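Local coordinates for protein multicopper oxidase (Pseudomonas thermotolerans, PDB 6VOW) that probably oxidises phenolic and other reducing substrates at a mononuclear copper and passes the electrons to a copper cluster that reduces oxygen to water, as laccases do, at residues Ala35-Pro46 / Asp77-Leu87. Residues are numbered along the deposited sequence; the frame is centred on the assembly and turned at random.
Sequences AVTHDYELIAAP and DWLRVRFINKL
Arg80 meets Asp39 across two neighbouring parallel strands, its NE and NH2 each bonding one carboxylate oxygen. In the conformer given, Asp39 OD1 lies in the guanidinium plane and accepts from NE through its syn lone pair; the modelled length of that bond is doubtfully short. The second bond of this salt bridge, Arg80 NH2 to Asp39 OD2 at 2.7 Å, is less straight (145°). A bend at chi3 (64°) brings the guanidinium alongside Asp39, with Thr37 CG2 over one face, 3.7 Å from Arg80 CZ. On the other face of the sheet, Ala44 CB meets the edge of the Phe83 ring, 3.6 Å from Phe83 CE1. Leu87 CD1 also reaches Ala44 CB, at 3.9 Å. Tyr62 of strand 57-62 packs on both Ala44 and Phe83. Near the start of the pairing, Trp78 N donates to Val36 O, and His38 NE2 donates to Asp77 OD2 at 2.8 Å. The Trp78 indole has a cation-pi partner in Lys126. The backbone ladder continues to Lys86 N and Ala44 O. These strands are the central pair of a four-stranded sheet in the first cupredoxin-like domain. The chemistry implies a two-sided sheet: the Asp39 and Arg80 face is mostly polar and more exposed, though Ile43 and Ile84 pack there, while Leu42, Ala44, Val81 and Phe83 make the other mostly apolar and buried.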
# COMPACT_ATOMS: atom_id res chain seq x y z
N ALA A 35 16.41 -16.07 17.52
CA ALA A 35 15.23 -15.21 17.20
C ALA A 35 15.32 -13.79 17.68
O ALA A 35 15.60 -13.51 18.86
CB ALA A 35 13.94 -15.82 17.74
N VAL A 36 14.99 -12.88 16.79
CA VAL A 36 14.81 -11.48 17.09
C VAL A 36 13.36 -11.13 16.80
O VAL A 36 12.84 -11.47 15.73
CB VAL A 36 15.72 -10.62 16.22
CG1 VAL A 36 15.75 -9.22 16.79
CG2 VAL A 36 17.12 -11.25 16.11
N THR A 37 12.78 -10.43 17.74
CA THR A 37 11.37 -10.06 17.87
C THR A 37 11.24 -8.55 18.17
O THR A 37 11.82 -8.05 19.10
CB THR A 37 10.70 -10.91 18.95
OG1 THR A 37 10.82 -12.26 18.61
CG2 THR A 37 9.24 -10.67 19.04
N HIS A 38 10.49 -7.85 17.33
CA HIS A 38 10.19 -6.44 17.46
C HIS A 38 8.80 -6.39 18.02
O HIS A 38 7.84 -6.77 17.33
CB HIS A 38 10.23 -5.80 16.09
CG HIS A 38 11.48 -6.03 15.35
ND1 HIS A 38 12.35 -5.01 15.09
CD2 HIS A 38 12.06 -7.15 14.84
CE1 HIS A 38 13.40 -5.48 14.44
NE2 HIS A 38 13.26 -6.78 14.30
N ASP A 39 8.70 -6.13 19.32
CA ASP A 39 7.42 -5.93 20.04
C ASP A 39 6.85 -4.50 20.00
O ASP A 39 7.54 -3.48 20.26
CB ASP A 39 7.46 -6.39 21.53
CG ASP A 39 7.37 -7.86 21.65
OD1 ASP A 39 6.26 -8.35 21.49
OD2 ASP A 39 8.35 -8.58 21.78
N TYR A 40 5.57 -4.50 19.65
CA TYR A 40 4.77 -3.32 19.59
C TYR A 40 3.41 -3.63 20.23
O TYR A 40 2.90 -4.76 20.11
CB TYR A 40 4.55 -2.91 18.13
CG TYR A 40 5.73 -2.33 17.41
CD1 TYR A 40 6.07 -1.03 17.58
CD2 TYR A 40 6.51 -3.10 16.57
CE1 TYR A 40 7.12 -0.47 16.91
CE2 TYR A 40 7.56 -2.56 15.91
CZ TYR A 40 7.87 -1.24 16.12
OH TYR A 40 8.87 -0.64 15.47
N GLU A 41 2.91 -2.66 20.98
CA GLU A 41 1.51 -2.57 21.43
C GLU A 41 0.90 -1.48 20.57
O GLU A 41 1.33 -0.30 20.67
CB GLU A 41 1.42 -2.14 22.89
CG GLU A 41 -0.01 -2.15 23.40
CD GLU A 41 -0.23 -1.59 24.79
OE1 GLU A 41 0.10 -0.44 25.10
OE2 GLU A 41 -0.82 -2.31 25.57
N LEU A 42 -0.08 -1.86 19.72
CA LEU A 42 -0.69 -0.93 18.78
C LEU A 42 -2.16 -0.78 19.11
O LEU A 42 -2.90 -1.76 19.07
CB LEU A 42 -0.55 -1.39 17.34
CG LEU A 42 -0.94 -0.32 16.30
CD1 LEU A 42 -0.14 0.97 16.50
CD2 LEU A 42 -0.75 -0.77 14.89
N ILE A 43 -2.59 0.45 19.41
CA ILE A 43 -4.00 0.75 19.78
C ILE A 43 -4.70 1.62 18.67
O ILE A 43 -4.23 2.70 18.35
CB ILE A 43 -3.97 1.54 21.10
CG1 ILE A 43 -3.42 0.70 22.25
CG2 ILE A 43 -5.32 2.03 21.46
CD1 ILE A 43 -3.09 1.53 23.48
N ALA A 44 -5.82 1.12 18.14
CA ALA A 44 -6.77 1.86 17.32
C ALA A 44 -7.78 2.60 18.24
O ALA A 44 -8.45 2.03 19.11
CB ALA A 44 -7.50 0.89 16.44
N ALA A 45 -7.92 3.88 18.04
CA ALA A 45 -8.74 4.70 18.91
C ALA A 45 -9.05 6.00 18.21
O ALA A 45 -8.31 6.37 17.29
CB ALA A 45 -8.00 5.02 20.19
N PRO A 46 -10.13 6.71 18.68
CA PRO A 46 -10.46 8.00 18.13
C PRO A 46 -9.34 8.96 18.30
O PRO A 46 -8.77 9.03 19.35
CB PRO A 46 -11.69 8.44 18.97
CG PRO A 46 -12.30 7.17 19.54
CD PRO A 46 -11.12 6.27 19.72
N ASP A 77 13.47 -11.04 10.93
CA ASP A 77 13.01 -11.02 12.32
C ASP A 77 11.49 -11.17 12.45
O ASP A 77 10.77 -11.18 11.44
CB ASP A 77 13.45 -9.73 12.98
CG ASP A 77 14.93 -9.55 13.00
OD1 ASP A 77 15.67 -10.49 12.65
OD2 ASP A 77 15.31 -8.45 13.45
N TRP A 78 11.04 -11.34 13.70
CA TRP A 78 9.61 -11.49 14.08
C TRP A 78 9.10 -10.17 14.41
O TRP A 78 9.78 -9.42 15.11
CB TRP A 78 9.34 -12.39 15.29
CG TRP A 78 9.55 -13.84 15.05
CD1 TRP A 78 10.69 -14.50 15.25
CD2 TRP A 78 8.61 -14.81 14.61
NE1 TRP A 78 10.57 -15.80 14.91
CE2 TRP A 78 9.28 -16.03 14.55
CE3 TRP A 78 7.27 -14.77 14.25
CZ2 TRP A 78 8.66 -17.21 14.14
CZ3 TRP A 78 6.67 -15.90 13.86
CH2 TRP A 78 7.35 -17.12 13.80
N LEU A 79 7.90 -9.88 13.87
CA LEU A 79 7.18 -8.68 14.17
C LEU A 79 6.10 -9.16 15.06
O LEU A 79 5.39 -10.06 14.62
CB LEU A 79 6.55 -8.05 12.88
CG LEU A 79 5.71 -6.82 13.17
CD1 LEU A 79 6.49 -5.91 14.02
CD2 LEU A 79 5.39 -6.09 11.89
N ARG A 80 5.94 -8.57 16.25
CA ARG A 80 4.90 -8.98 17.22
C ARG A 80 4.16 -7.77 17.63
O ARG A 80 4.74 -6.80 18.17
CB ARG A 80 5.54 -9.64 18.45
CG ARG A 80 4.55 -10.31 19.42
CD ARG A 80 5.21 -11.41 20.27
NE ARG A 80 6.24 -10.87 21.15
CZ ARG A 80 7.08 -11.63 21.84
NH1 ARG A 80 7.02 -12.92 21.74
NH2 ARG A 80 7.99 -11.10 22.60
N VAL A 81 2.87 -7.76 17.32
CA VAL A 81 2.07 -6.57 17.57
C VAL A 81 0.85 -7.01 18.33
O VAL A 81 0.04 -7.78 17.83
CB VAL A 81 1.60 -5.87 16.31
CG1 VAL A 81 0.76 -4.66 16.76
CG2 VAL A 81 2.81 -5.47 15.47
N ARG A 82 0.78 -6.52 19.56
CA ARG A 82 -0.38 -6.64 20.43
C ARG A 82 -1.32 -5.53 19.98
O ARG A 82 -1.15 -4.36 20.32
CB ARG A 82 0.10 -6.50 21.89
CG ARG A 82 -0.95 -6.25 22.95
CD ARG A 82 -1.84 -7.42 23.09
NE ARG A 82 -1.22 -8.61 23.71
CZ ARG A 82 -1.12 -8.84 25.01
NH1 ARG A 82 -1.48 -7.94 25.91
NH2 ARG A 82 -0.60 -9.98 25.39
N PHE A 83 -2.28 -5.93 19.11
CA PHE A 83 -3.24 -5.02 18.65
C PHE A 83 -4.49 -4.96 19.57
O PHE A 83 -5.12 -5.92 19.88
CB PHE A 83 -3.67 -5.28 17.23
CG PHE A 83 -4.85 -4.47 16.87
CD1 PHE A 83 -4.78 -3.07 16.90
CD2 PHE A 83 -6.02 -5.07 16.53
CE1 PHE A 83 -5.90 -2.30 16.53
CE2 PHE A 83 -7.16 -4.29 16.17
CZ PHE A 83 -7.09 -2.94 16.18
N ILE A 84 -4.78 -3.76 20.00
CA ILE A 84 -5.86 -3.54 20.94
C ILE A 84 -6.85 -2.62 20.30
O ILE A 84 -6.50 -1.49 19.95
CB ILE A 84 -5.36 -2.87 22.22
CG1 ILE A 84 -4.25 -3.73 22.88
CG2 ILE A 84 -6.52 -2.77 23.22
CD1 ILE A 84 -3.55 -3.08 24.07
N ASN A 85 -8.10 -3.07 20.21
CA ASN A 85 -9.17 -2.29 19.56
C ASN A 85 -9.86 -1.37 20.59
O ASN A 85 -10.63 -1.84 21.43
CB ASN A 85 -10.15 -3.25 18.94
CG ASN A 85 -11.26 -2.54 18.20
OD1 ASN A 85 -11.21 -1.37 17.99
ND2 ASN A 85 -12.21 -3.27 17.78
N LYS A 86 -9.56 -0.08 20.58
CA LYS A 86 -10.32 0.89 21.39
C LYS A 86 -11.26 1.81 20.57
O LYS A 86 -11.53 2.99 20.91
CB LYS A 86 -9.39 1.70 22.22
CG LYS A 86 -8.60 0.88 23.24
CD LYS A 86 -7.97 1.86 24.25
CE LYS A 86 -7.49 1.23 25.56
NZ LYS A 86 -6.47 2.09 26.22
N LEU A 87 -11.74 1.24 19.47
CA LEU A 87 -12.80 1.85 18.69
C LEU A 87 -14.09 1.32 19.22
O LEU A 87 -14.16 0.49 20.14
CB LEU A 87 -12.64 1.55 17.18
CG LEU A 87 -11.38 2.06 16.59
CD1 LEU A 87 -11.21 1.46 15.23
CD2 LEU A 87 -11.32 3.58 16.53